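Local coordinates for coiled-coil and C2 domain-containing protein 1-like (Drosophila melanogaster, PDB 6EI6) that binds monophosphorylated phosphoinositides and regulates the ESCRT-III core component Shrub, probably by preventing its inappropriate polymerisation during endosomal protein sorting, at residues 139-144 / 155-160; 143-148 / 192-197; 41-46 / 84-89; 100-105 / 265-270. All blocks are in the same frame, centred on the assembly; numbering follows the deposited sequence.

Contact 1 of 4, residues 139-144 / 155-160; sequences DTYVRV and KTKTNV. With SO4 (sulfate ion), chain D.
Arg143 and Lys157 form an antiparallel non-hydrogen-bonded pair, and their side chains run alongside each other in the same direction. Lys157 CD lies 3.7 Å from Arg143 NH1 and also brushes the ring of Tyr141. Tyr141 carries its CG between the backbone N and the carbonyl carbon (chi1 69°), which brings ring atom CE2 over the centre of one face of the Arg143 guanidinium, while its hydroxyl is bonded to Asp207. The two positive side chains meet at one sulfate ion, probably from the crystallisation liquor. Lys157 NZ donates to sulfate O1 at 2.9 Å, whereas the bond from Arg143 NH1 to the same oxygen, at 3.5 Å, is weak. On the other face of the sheet, the CG2 methyl of Thr156 approaches Val144 CB at 4.2 Å. Between these two residues the backbone bond from Val144 N to Thr156 O is nearly straight, at 170°. Further along, the side chain of Thr158 takes a place in the pairing: its OG1 accepts from Val142 N at 3.2 Å and donates to Asn159 O, and its CG2 packs 3.6 Å from Val142 CB. Such pairing is that of a beta hairpin, here at the edge of one sheet of the C2 beta sandwich.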
# COMPACT_ATOMS: atom_id res chain seq x y z
N ASP A 139 29.30 7.82 2.69
CA ASP A 139 28.34 8.89 2.87
C ASP A 139 27.28 8.71 1.80
O ASP A 139 27.62 8.47 0.63
CB ASP A 139 28.98 10.28 2.75
CG ASP A 139 30.03 10.54 3.81
OD1 ASP A 139 29.92 9.96 4.92
OD2 ASP A 139 30.96 11.34 3.55
N THR A 140 26.01 8.81 2.18
CA THR A 140 24.94 8.45 1.28
C THR A 140 23.83 9.49 1.32
O THR A 140 23.67 10.22 2.30
CB THR A 140 24.36 7.07 1.61
OG1 THR A 140 24.33 6.91 3.03
CG2 THR A 140 25.24 5.98 1.03
N TYR A 141 23.10 9.55 0.21
CA TYR A 141 21.88 10.33 0.10
C TYR A 141 21.00 9.62 -0.93
O TYR A 141 21.48 8.80 -1.71
CB TYR A 141 22.18 11.79 -0.28
CG TYR A 141 22.70 11.97 -1.68
CD1 TYR A 141 24.06 11.85 -1.96
CD2 TYR A 141 21.84 12.24 -2.73
CE1 TYR A 141 24.54 11.99 -3.25
CE2 TYR A 141 22.31 12.38 -4.02
CZ TYR A 141 23.67 12.25 -4.27
OH TYR A 141 24.13 12.39 -5.57
N VAL A 142 19.70 9.92 -0.90
CA VAL A 142 18.72 9.22 -1.73
C VAL A 142 17.97 10.25 -2.56
O VAL A 142 17.47 11.24 -2.02
CB VAL A 142 17.75 8.38 -0.88
CG1 VAL A 142 16.86 7.52 -1.76
CG2 VAL A 142 18.51 7.52 0.12
N ARG A 143 17.90 10.03 -3.87
CA ARG A 143 17.07 10.82 -4.76
C ARG A 143 15.71 10.15 -4.94
O ARG A 143 15.63 8.92 -5.08
CB ARG A 143 17.71 10.96 -6.13
CG ARG A 143 19.06 11.63 -6.14
CD ARG A 143 19.45 12.01 -7.57
NE ARG A 143 20.70 12.76 -7.61
CZ ARG A 143 20.84 14.02 -7.19
NH1 ARG A 143 19.80 14.70 -6.70
NH2 ARG A 143 22.03 14.61 -7.27
N VAL A 144 14.66 10.96 -4.97
CA VAL A 144 13.29 10.48 -5.09
C VAL A 144 12.69 11.09 -6.35
O VAL A 144 12.79 12.30 -6.57
CB VAL A 144 12.44 10.86 -3.87
CG1 VAL A 144 10.99 10.39 -4.08
CG2 VAL A 144 13.05 10.28 -2.58
N LYS A 155 11.27 15.76 -8.56
CA LYS A 155 12.49 15.08 -8.13
C LYS A 155 13.03 15.83 -6.93
O LYS A 155 12.98 17.06 -6.89
CB LYS A 155 13.56 15.04 -9.25
CG LYS A 155 13.05 14.67 -10.66
CD LYS A 155 14.04 13.74 -11.39
CE LYS A 155 13.85 13.79 -12.91
NZ LYS A 155 15.12 13.69 -13.71
N THR A 156 13.56 15.09 -5.96
CA THR A 156 14.15 15.70 -4.78
C THR A 156 15.15 14.71 -4.21
O THR A 156 15.39 13.65 -4.79
CB THR A 156 13.09 16.11 -3.75
OG1 THR A 156 13.73 16.43 -2.51
CG2 THR A 156 12.10 14.98 -3.50
N LYS A 157 15.75 15.05 -3.06
CA LYS A 157 16.76 14.18 -2.47
C LYS A 157 16.88 14.42 -0.97
O LYS A 157 16.58 15.51 -0.48
CB LYS A 157 18.14 14.38 -3.13
CG LYS A 157 18.90 15.63 -2.68
CD LYS A 157 20.35 15.59 -3.13
CE LYS A 157 21.15 16.78 -2.61
NZ LYS A 157 21.22 17.87 -3.62
N THR A 158 17.32 13.39 -0.26
CA THR A 158 17.56 13.49 1.17
C THR A 158 18.88 14.21 1.43
O THR A 158 19.70 14.43 0.53
CB THR A 158 17.59 12.11 1.83
OG1 THR A 158 18.91 11.56 1.75
CG2 THR A 158 16.60 11.16 1.15
N ASN A 159 19.09 14.56 2.70
CA ASN A 159 20.36 15.10 3.13
C ASN A 159 21.45 14.06 2.90
O ASN A 159 21.19 12.98 2.37
CB ASN A 159 20.33 15.51 4.61
CG ASN A 159 19.61 16.83 4.85
OD1 ASN A 159 19.25 17.56 3.92
ND2 ASN A 159 19.40 17.14 6.12
N VAL A 160 22.67 14.35 3.32
CA VAL A 160 23.75 13.40 3.24
C VAL A 160 24.03 12.97 4.67
O VAL A 160 24.57 13.74 5.48
CB VAL A 160 25.00 13.98 2.56
CG1 VAL A 160 26.08 12.90 2.40
CG2 VAL A 160 24.64 14.61 1.20
S SO4 D . 21.17 18.59 -7.79
O1 SO4 D . 20.95 17.97 -6.48
O2 SO4 D . 19.91 18.63 -8.54
O3 SO4 D . 21.69 19.95 -7.61
O4 SO4 D . 22.16 17.79 -8.53

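Contact 2 of 4, residues 143-148 / 192-197; sequences RVEFPL and GVKFEI. With SO4 (sulfate ion), chain C; SO4 (sulfate ion), chain D.
The Phe146 ring is met by Val193, whose CG2 methyl comes in obliquely to 3.6 Å from Phe146 CD2, while Pro147 CD rests over one face of the same ring, offset toward its rim. A second ring, that of Phe195, lies alongside Val144 and points the same way. The Val144 CG2 methyl touches it at a slant, 3.8 Å from Phe195 CD2, and the other methyl, CG1, meets Val193 CG1 at 3.8 Å. The guanidinium of Arg143 and the carboxylate of Glu196 stand almost perpendicular, 83° apart, and their charged atoms do not meet; Glu196 OE1 is instead bonded to Tyr198. These strands are the central pair of a four-stranded antiparallel sheet in the C2 beta sandwich, with Arg143-Glu196 and Glu145-Lys194 as hydrogen-bonded pairs (Lys194 N to Glu145 O, 3.0 Å). Phe146, Val144 and Phe195 turn toward strand 119-128 of the opposing sheet, and Phe195 also reaches strand 241-249. On the other face, Glu145 and Lys194 lie side by side, and their salt bridge is long, 3.9 Å from Glu145 OE1 to Lys194 NZ. Beyond the paired residues, Pro147 CD packs 3.2 Å from Gly192 O. Gly192 N donates at 3.2 Å to O1 of a sulfate ion, probably from the crystallisation liquor, which His191 and Lys216 also bind.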
# COMPACT_ATOMS: atom_id res chain seq x y z
N ARG A 143 17.90 10.03 -3.87
CA ARG A 143 17.07 10.82 -4.76
C ARG A 143 15.71 10.15 -4.94
O ARG A 143 15.63 8.92 -5.08
CB ARG A 143 17.71 10.96 -6.13
CG ARG A 143 19.06 11.63 -6.14
CD ARG A 143 19.45 12.01 -7.57
NE ARG A 143 20.70 12.76 -7.61
CZ ARG A 143 20.84 14.02 -7.19
NH1 ARG A 143 19.80 14.70 -6.70
NH2 ARG A 143 22.03 14.61 -7.27
N VAL A 144 14.66 10.96 -4.97
CA VAL A 144 13.29 10.48 -5.09
C VAL A 144 12.69 11.09 -6.35
O VAL A 144 12.79 12.30 -6.57
CB VAL A 144 12.44 10.86 -3.87
CG1 VAL A 144 10.99 10.39 -4.08
CG2 VAL A 144 13.05 10.28 -2.58
N GLU A 145 12.08 10.25 -7.18
CA GLU A 145 11.48 10.68 -8.43
C GLU A 145 10.05 10.17 -8.47
O GLU A 145 9.82 8.96 -8.49
CB GLU A 145 12.29 10.16 -9.61
CG GLU A 145 11.72 10.52 -10.96
CD GLU A 145 12.70 10.29 -12.07
OE1 GLU A 145 13.78 9.71 -11.79
OE2 GLU A 145 12.41 10.67 -13.21
N PHE A 146 9.09 11.09 -8.45
CA PHE A 146 7.66 10.77 -8.42
C PHE A 146 7.01 11.25 -9.71
O PHE A 146 7.06 12.46 -10.01
CB PHE A 146 6.99 11.42 -7.20
CG PHE A 146 5.53 11.10 -7.09
CD1 PHE A 146 4.60 11.73 -7.91
CD2 PHE A 146 5.09 10.15 -6.19
CE1 PHE A 146 3.26 11.40 -7.84
CE2 PHE A 146 3.75 9.82 -6.11
CZ PHE A 146 2.83 10.44 -6.93
N PRO A 147 6.35 10.39 -10.49
CA PRO A 147 5.83 10.84 -11.79
C PRO A 147 4.67 11.82 -11.63
O PRO A 147 3.81 11.65 -10.77
CB PRO A 147 5.37 9.53 -12.46
CG PRO A 147 5.08 8.61 -11.35
CD PRO A 147 5.98 9.00 -10.19
N LEU A 148 4.67 12.87 -12.46
CA LEU A 148 3.56 13.83 -12.46
C LEU A 148 2.90 13.87 -13.84
O LEU A 148 2.91 12.88 -14.57
CB LEU A 148 4.05 15.22 -12.04
CG LEU A 148 4.59 15.32 -10.59
CD1 LEU A 148 5.01 16.72 -10.23
CD2 LEU A 148 3.60 14.81 -9.56
N GLY A 192 5.23 3.94 -10.58
CA GLY A 192 5.84 3.85 -9.27
C GLY A 192 6.72 5.05 -8.97
O GLY A 192 6.87 5.97 -9.77
N VAL A 193 7.31 5.01 -7.77
CA VAL A 193 8.26 6.00 -7.27
C VAL A 193 9.65 5.39 -7.30
O VAL A 193 9.84 4.25 -6.85
CB VAL A 193 7.89 6.40 -5.84
CG1 VAL A 193 8.79 7.51 -5.35
CG2 VAL A 193 6.43 6.80 -5.77
N LYS A 194 10.63 6.14 -7.81
CA LYS A 194 12.00 5.67 -7.98
C LYS A 194 12.89 6.24 -6.88
O LYS A 194 12.89 7.46 -6.65
CB LYS A 194 12.54 6.05 -9.36
CG LYS A 194 13.96 5.52 -9.71
CD LYS A 194 14.57 6.22 -10.97
CE LYS A 194 14.23 5.48 -12.27
NZ LYS A 194 14.54 6.30 -13.48
N PHE A 195 13.65 5.38 -6.19
CA PHE A 195 14.60 5.79 -5.17
C PHE A 195 16.01 5.43 -5.63
O PHE A 195 16.30 4.25 -5.83
CB PHE A 195 14.32 5.12 -3.83
CG PHE A 195 13.00 5.46 -3.25
CD1 PHE A 195 11.85 4.77 -3.64
CD2 PHE A 195 12.88 6.47 -2.32
CE1 PHE A 195 10.63 5.10 -3.13
CE2 PHE A 195 11.66 6.80 -1.79
CZ PHE A 195 10.52 6.11 -2.20
N GLU A 196 16.88 6.42 -5.77
CA GLU A 196 18.27 6.18 -6.17
C GLU A 196 19.19 6.46 -4.99
O GLU A 196 19.17 7.56 -4.44
CB GLU A 196 18.63 7.01 -7.39
CG GLU A 196 17.91 6.53 -8.61
CD GLU A 196 18.09 7.44 -9.80
OE1 GLU A 196 18.75 8.48 -9.64
OE2 GLU A 196 17.58 7.12 -10.90
N ILE A 197 19.97 5.46 -4.60
CA ILE A 197 20.85 5.57 -3.43
C ILE A 197 22.26 5.89 -3.92
O ILE A 197 22.84 5.15 -4.73
CB ILE A 197 20.82 4.30 -2.58
CG1 ILE A 197 19.41 4.07 -2.02
CG2 ILE A 197 21.79 4.42 -1.43
CD1 ILE A 197 18.51 3.20 -2.90
S SO4 C . 7.29 2.99 -13.61
O1 SO4 C . 6.96 4.36 -13.19
O2 SO4 C . 6.48 2.58 -14.77
O3 SO4 C . 7.05 2.07 -12.48
O4 SO4 C . 8.71 2.95 -14.01
S SO4 D . 21.17 18.59 -7.79
O1 SO4 D . 20.95 17.97 -6.48
O2 SO4 D . 19.91 18.63 -8.54
O3 SO4 D . 21.69 19.95 -7.61
O4 SO4 D . 22.16 17.79 -8.53

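Contact 3 of 4, residues 41-46 / 84-89; sequences RMEEQL and DLVRYS
Val86 fits against Met42 and Leu46, and this apolar cluster is the tight half of the contact. Val86 CG2 does the touching, 3.8 Å from Leu46 CD1 and 4.0 Å from Met42 CE. The methionine gets there by a bend at its last torsion (chi3 65°), which swings CE across toward the valine. All three residues are buried. The axes of the two short helical segments run roughly antiparallel, at an ordinary separation of 10.0 Å. The other half is polar and faces outward. There Glu43 reaches across in an extended chain, and Arg87, whose CB bond does not aim at the partner helix, brings its end closer to meet it. The resulting salt bridge is a single straight bond, with Arg87 NE 3.0 Å from Glu43 OE2 and an angle of 172° at the hydrogen. The oxygen lies in the guanidinium plane but is approached from above its own carboxylate plane, the two flat groups being turned 76° apart. The other carboxylate oxygen pairs with Lys90, so one glutamate serves two cations. Helices 34-62 and 66-91 make a helical hairpin here, and strand 265-268 packs onto it, with Leu266 touching Leu46 and Leu268 touching Val86.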
# COMPACT_ATOMS: atom_id res chain seq x y z
N ARG A 41 -20.76 -14.94 -6.65
CA ARG A 41 -20.72 -13.53 -6.25
C ARG A 41 -20.86 -13.36 -4.73
O ARG A 41 -20.23 -12.46 -4.15
CB ARG A 41 -21.80 -12.75 -6.98
CG ARG A 41 -21.62 -12.73 -8.50
CD ARG A 41 -20.42 -11.85 -8.90
NE ARG A 41 -20.18 -11.86 -10.35
CZ ARG A 41 -19.57 -10.88 -11.03
NH1 ARG A 41 -19.13 -9.79 -10.42
NH2 ARG A 41 -19.43 -10.99 -12.33
N MET A 42 -21.68 -14.18 -4.09
CA MET A 42 -21.74 -14.18 -2.63
C MET A 42 -20.35 -14.38 -2.05
O MET A 42 -19.91 -13.65 -1.15
CB MET A 42 -22.68 -15.29 -2.15
CG MET A 42 -24.15 -14.98 -2.32
SD MET A 42 -25.20 -16.43 -2.07
CE MET A 42 -24.90 -16.77 -0.31
N GLU A 43 -19.64 -15.38 -2.54
CA GLU A 43 -18.31 -15.67 -2.02
C GLU A 43 -17.32 -14.55 -2.36
O GLU A 43 -16.54 -14.12 -1.50
CB GLU A 43 -17.85 -17.01 -2.58
CG GLU A 43 -16.60 -17.51 -1.95
CD GLU A 43 -16.36 -18.96 -2.23
OE1 GLU A 43 -17.36 -19.68 -2.54
OE2 GLU A 43 -15.18 -19.37 -2.13
N GLU A 44 -17.36 -14.04 -3.59
CA GLU A 44 -16.53 -12.90 -3.96
C GLU A 44 -16.79 -11.70 -3.06
O GLU A 44 -15.84 -11.04 -2.59
CB GLU A 44 -16.79 -12.51 -5.42
CG GLU A 44 -16.27 -13.51 -6.39
CD GLU A 44 -14.78 -13.29 -6.64
OE1 GLU A 44 -14.32 -12.11 -6.58
OE2 GLU A 44 -14.07 -14.30 -6.87
N GLN A 45 -18.07 -11.39 -2.84
CA GLN A 45 -18.42 -10.24 -2.02
C GLN A 45 -17.85 -10.39 -0.62
O GLN A 45 -17.28 -9.43 -0.07
CB GLN A 45 -19.93 -10.05 -1.97
CG GLN A 45 -20.35 -8.91 -1.04
CD GLN A 45 -20.09 -7.55 -1.67
OE1 GLN A 45 -20.12 -7.42 -2.88
NE2 GLN A 45 -19.85 -6.53 -0.84
N LEU A 46 -17.97 -11.58 -0.03
CA LEU A 46 -17.48 -11.80 1.32
C LEU A 46 -15.96 -11.75 1.35
O LEU A 46 -15.37 -11.17 2.27
CB LEU A 46 -18.00 -13.15 1.85
CG LEU A 46 -19.50 -13.22 2.16
CD1 LEU A 46 -19.99 -14.68 2.34
CD2 LEU A 46 -19.86 -12.37 3.39
N ASP A 84 -16.95 -19.21 5.32
CA ASP A 84 -16.87 -20.66 5.54
C ASP A 84 -18.23 -21.31 5.38
O ASP A 84 -18.34 -22.40 4.80
CB ASP A 84 -16.32 -20.97 6.94
CG ASP A 84 -14.90 -20.47 7.16
OD1 ASP A 84 -14.13 -20.32 6.16
OD2 ASP A 84 -14.55 -20.23 8.35
N LEU A 85 -19.27 -20.66 5.91
CA LEU A 85 -20.64 -21.17 5.77
C LEU A 85 -21.05 -21.30 4.31
O LEU A 85 -21.74 -22.26 3.94
CB LEU A 85 -21.60 -20.23 6.49
CG LEU A 85 -21.78 -20.42 7.99
CD1 LEU A 85 -22.68 -19.31 8.52
CD2 LEU A 85 -22.40 -21.79 8.24
N VAL A 86 -20.67 -20.33 3.47
CA VAL A 86 -21.05 -20.40 2.06
C VAL A 86 -20.25 -21.49 1.35
O VAL A 86 -20.81 -22.26 0.56
CB VAL A 86 -20.86 -19.03 1.36
CG1 VAL A 86 -21.12 -19.18 -0.13
CG2 VAL A 86 -21.78 -17.97 1.95
N ARG A 87 -18.94 -21.56 1.62
CA ARG A 87 -18.12 -22.60 1.01
C ARG A 87 -18.59 -23.99 1.44
O ARG A 87 -18.61 -24.93 0.64
CB ARG A 87 -16.65 -22.40 1.39
CG ARG A 87 -15.98 -21.27 0.65
CD ARG A 87 -14.74 -20.80 1.37
NE ARG A 87 -14.00 -19.86 0.53
CZ ARG A 87 -12.94 -19.15 0.92
NH1 ARG A 87 -12.45 -19.27 2.16
NH2 ARG A 87 -12.36 -18.32 0.06
N TYR A 88 -19.02 -24.12 2.70
CA TYR A 88 -19.47 -25.41 3.21
C TYR A 88 -20.78 -25.85 2.55
O TYR A 88 -20.91 -27.00 2.12
CB TYR A 88 -19.61 -25.33 4.74
CG TYR A 88 -20.30 -26.53 5.35
CD1 TYR A 88 -19.61 -27.71 5.58
CD2 TYR A 88 -21.65 -26.48 5.70
CE1 TYR A 88 -20.24 -28.82 6.14
CE2 TYR A 88 -22.29 -27.57 6.25
CZ TYR A 88 -21.58 -28.74 6.46
OH TYR A 88 -22.21 -29.83 7.01
N SER A 89 -21.76 -24.94 2.46
CA SER A 89 -22.99 -25.27 1.74
C SER A 89 -22.69 -25.74 0.33
O SER A 89 -23.43 -26.58 -0.21
CB SER A 89 -23.91 -24.05 1.68
OG SER A 89 -23.50 -23.17 0.66

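Contact 4 of 4, residues 100-105 / 265-270; sequences HYEKRS and WLVLDA
A small two-stranded antiparallel sheet joins the strand entered after the helical hairpin to the last strand of the chain, and across it His100 pairs with Val267 and Glu102 with Trp265. At the first pair, His100 N and Val267 O are 3.1 Å apart, and the return bond is equally long. At the second, the bond from Glu102 N to Trp265 O measures 2.9 Å. Beyond the sheet, chi1 of Arg104 (-71°) puts its CG over one face of the indole, a CH-pi contact 3.5 Å from the centroid of the Trp265 five-membered ring. A bend at chi2 turns the rest of the arginine side chain along the indole, so that one guanidinium face also lies by Trp265 CD1, the planes 28° apart. Arg104 NH1 and NH2 both grip Glu102 OE1, NH2 at 2.8 Å. The other oxygen, Glu102 OE2, accepts from His100 NE2 at 2.8 Å, while Val267 CG2 packs 3.7 Å from Glu102 OE1. On the far side of the imidazole, His100 ND1 points to Asp269 OD1 at a modelled 2.5 Å, too short to trust exactly. If this doubtful contact holds alongside that to Glu102, the two carboxylates may favour a doubly protonated, positively charged imidazole, and Arg104 would help offset the charge of Glu102.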
# COMPACT_ATOMS: atom_id res chain seq x y z
N HIS A 100 -28.75 -11.07 3.63
CA HIS A 100 -29.37 -9.76 3.56
C HIS A 100 -28.23 -8.78 3.62
O HIS A 100 -27.07 -9.17 3.74
CB HIS A 100 -30.36 -9.54 4.70
CG HIS A 100 -29.72 -9.59 6.05
ND1 HIS A 100 -29.41 -10.78 6.68
CD2 HIS A 100 -29.28 -8.60 6.87
CE1 HIS A 100 -28.82 -10.51 7.84
NE2 HIS A 100 -28.73 -9.20 7.97
N TYR A 101 -28.56 -7.50 3.58
CA TYR A 101 -27.60 -6.41 3.55
C TYR A 101 -27.66 -5.61 4.84
O TYR A 101 -28.75 -5.34 5.35
CB TYR A 101 -27.86 -5.50 2.33
CG TYR A 101 -27.78 -6.31 1.05
CD1 TYR A 101 -26.54 -6.68 0.53
CD2 TYR A 101 -28.93 -6.78 0.42
CE1 TYR A 101 -26.44 -7.46 -0.60
CE2 TYR A 101 -28.84 -7.56 -0.71
CZ TYR A 101 -27.61 -7.90 -1.21
OH TYR A 101 -27.52 -8.68 -2.34
N GLU A 102 -26.49 -5.22 5.35
CA GLU A 102 -26.35 -4.26 6.44
C GLU A 102 -25.35 -3.17 6.08
O GLU A 102 -24.92 -3.08 4.92
CB GLU A 102 -25.93 -4.97 7.71
CG GLU A 102 -26.77 -6.15 8.01
CD GLU A 102 -26.38 -6.81 9.32
OE1 GLU A 102 -25.31 -6.46 9.86
OE2 GLU A 102 -27.14 -7.69 9.79
N LYS A 103 -24.97 -2.34 7.05
CA LYS A 103 -23.92 -1.35 6.87
C LYS A 103 -22.84 -1.54 7.91
O LYS A 103 -23.07 -2.08 9.00
CB LYS A 103 -24.45 0.08 7.00
CG LYS A 103 -25.42 0.47 5.91
CD LYS A 103 -26.18 1.73 6.29
CE LYS A 103 -26.79 2.39 5.05
NZ LYS A 103 -25.74 2.75 4.04
N ARG A 104 -21.64 -1.08 7.57
CA ARG A 104 -20.51 -1.11 8.48
C ARG A 104 -19.78 0.21 8.36
O ARG A 104 -19.53 0.67 7.25
CB ARG A 104 -19.56 -2.26 8.16
CG ARG A 104 -20.12 -3.61 8.48
CD ARG A 104 -20.37 -3.72 9.97
NE ARG A 104 -20.90 -5.05 10.27
CZ ARG A 104 -22.18 -5.38 10.18
NH1 ARG A 104 -23.08 -4.46 9.83
NH2 ARG A 104 -22.57 -6.62 10.45
N SER A 105 -19.44 0.81 9.50
CA SER A 105 -18.70 2.07 9.50
C SER A 105 -17.22 1.73 9.43
O SER A 105 -16.62 1.31 10.41
CB SER A 105 -19.03 2.89 10.74
OG SER A 105 -20.42 2.78 11.07
N TRP A 265 -23.09 -4.24 3.21
CA TRP A 265 -22.34 -5.34 3.79
C TRP A 265 -23.19 -6.60 3.70
O TRP A 265 -24.23 -6.71 4.36
CB TRP A 265 -22.01 -5.00 5.24
CG TRP A 265 -20.86 -5.73 5.81
CD1 TRP A 265 -20.91 -6.76 6.72
CD2 TRP A 265 -19.47 -5.47 5.58
NE1 TRP A 265 -19.63 -7.15 7.06
CE2 TRP A 265 -18.73 -6.37 6.37
CE3 TRP A 265 -18.78 -4.55 4.78
CZ2 TRP A 265 -17.34 -6.41 6.37
CZ3 TRP A 265 -17.41 -4.58 4.77
CH2 TRP A 265 -16.70 -5.51 5.56
N LEU A 266 -22.74 -7.58 2.92
CA LEU A 266 -23.46 -8.84 2.85
C LEU A 266 -23.21 -9.63 4.14
O LEU A 266 -22.07 -9.76 4.58
CB LEU A 266 -23.02 -9.64 1.63
CG LEU A 266 -23.91 -10.78 1.18
CD1 LEU A 266 -23.84 -10.92 -0.31
CD2 LEU A 266 -23.52 -12.10 1.87
N VAL A 267 -24.29 -10.13 4.74
CA VAL A 267 -24.28 -10.86 6.01
C VAL A 267 -25.24 -12.04 5.87
O VAL A 267 -26.36 -11.86 5.41
CB VAL A 267 -24.72 -9.96 7.19
CG1 VAL A 267 -25.02 -10.77 8.45
CG2 VAL A 267 -23.72 -8.86 7.47
N LEU A 268 -24.81 -13.24 6.26
CA LEU A 268 -25.77 -14.35 6.20
C LEU A 268 -26.82 -14.22 7.30
O LEU A 268 -26.56 -13.69 8.38
CB LEU A 268 -25.06 -15.69 6.33
CG LEU A 268 -23.90 -15.89 5.36
CD1 LEU A 268 -23.23 -17.23 5.60
CD2 LEU A 268 -24.32 -15.74 3.91
N ASP A 269 -28.04 -14.67 7.00
CA ASP A 269 -28.94 -15.05 8.09
C ASP A 269 -28.38 -16.32 8.72
O ASP A 269 -27.77 -17.14 8.03
CB ASP A 269 -30.37 -15.28 7.57
CG ASP A 269 -30.88 -14.15 6.66
OD1 ASP A 269 -30.20 -13.11 6.50
OD2 ASP A 269 -31.99 -14.31 6.11
N ALA A 270 -28.59 -16.53 10.02
CA ALA A 270 -29.52 -15.83 10.90
C ALA A 270 -28.93 -14.52 11.35
O ALA A 270 -29.46 -13.46 11.00
CB ALA A 270 -29.88 -16.73 12.13

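From the N terminus, contact 3 comes first: it closes the hairpin of helices 34-62 and 66-91 before any of the others opens. Contact 4 then starts just after these helices and closes only at the C terminus, so that the 159 residues between its segments include both remaining contacts. Within that span, contacts 1 and 2 begin on the same strand, 140-145, share Arg143 and Val144, and pair it with 155-157 and, after a longer excursion, with 192-199. Contacts 3 and 4 touch, through Leu85 with Leu268 and Gln45 with Leu266, tying the chain's end to the helices. Contacts 1 and 2 lie on the opposite side of the chain's centre from contacts 3 and 4; the centres of contacts 1 and 4 are about 49 Å apart.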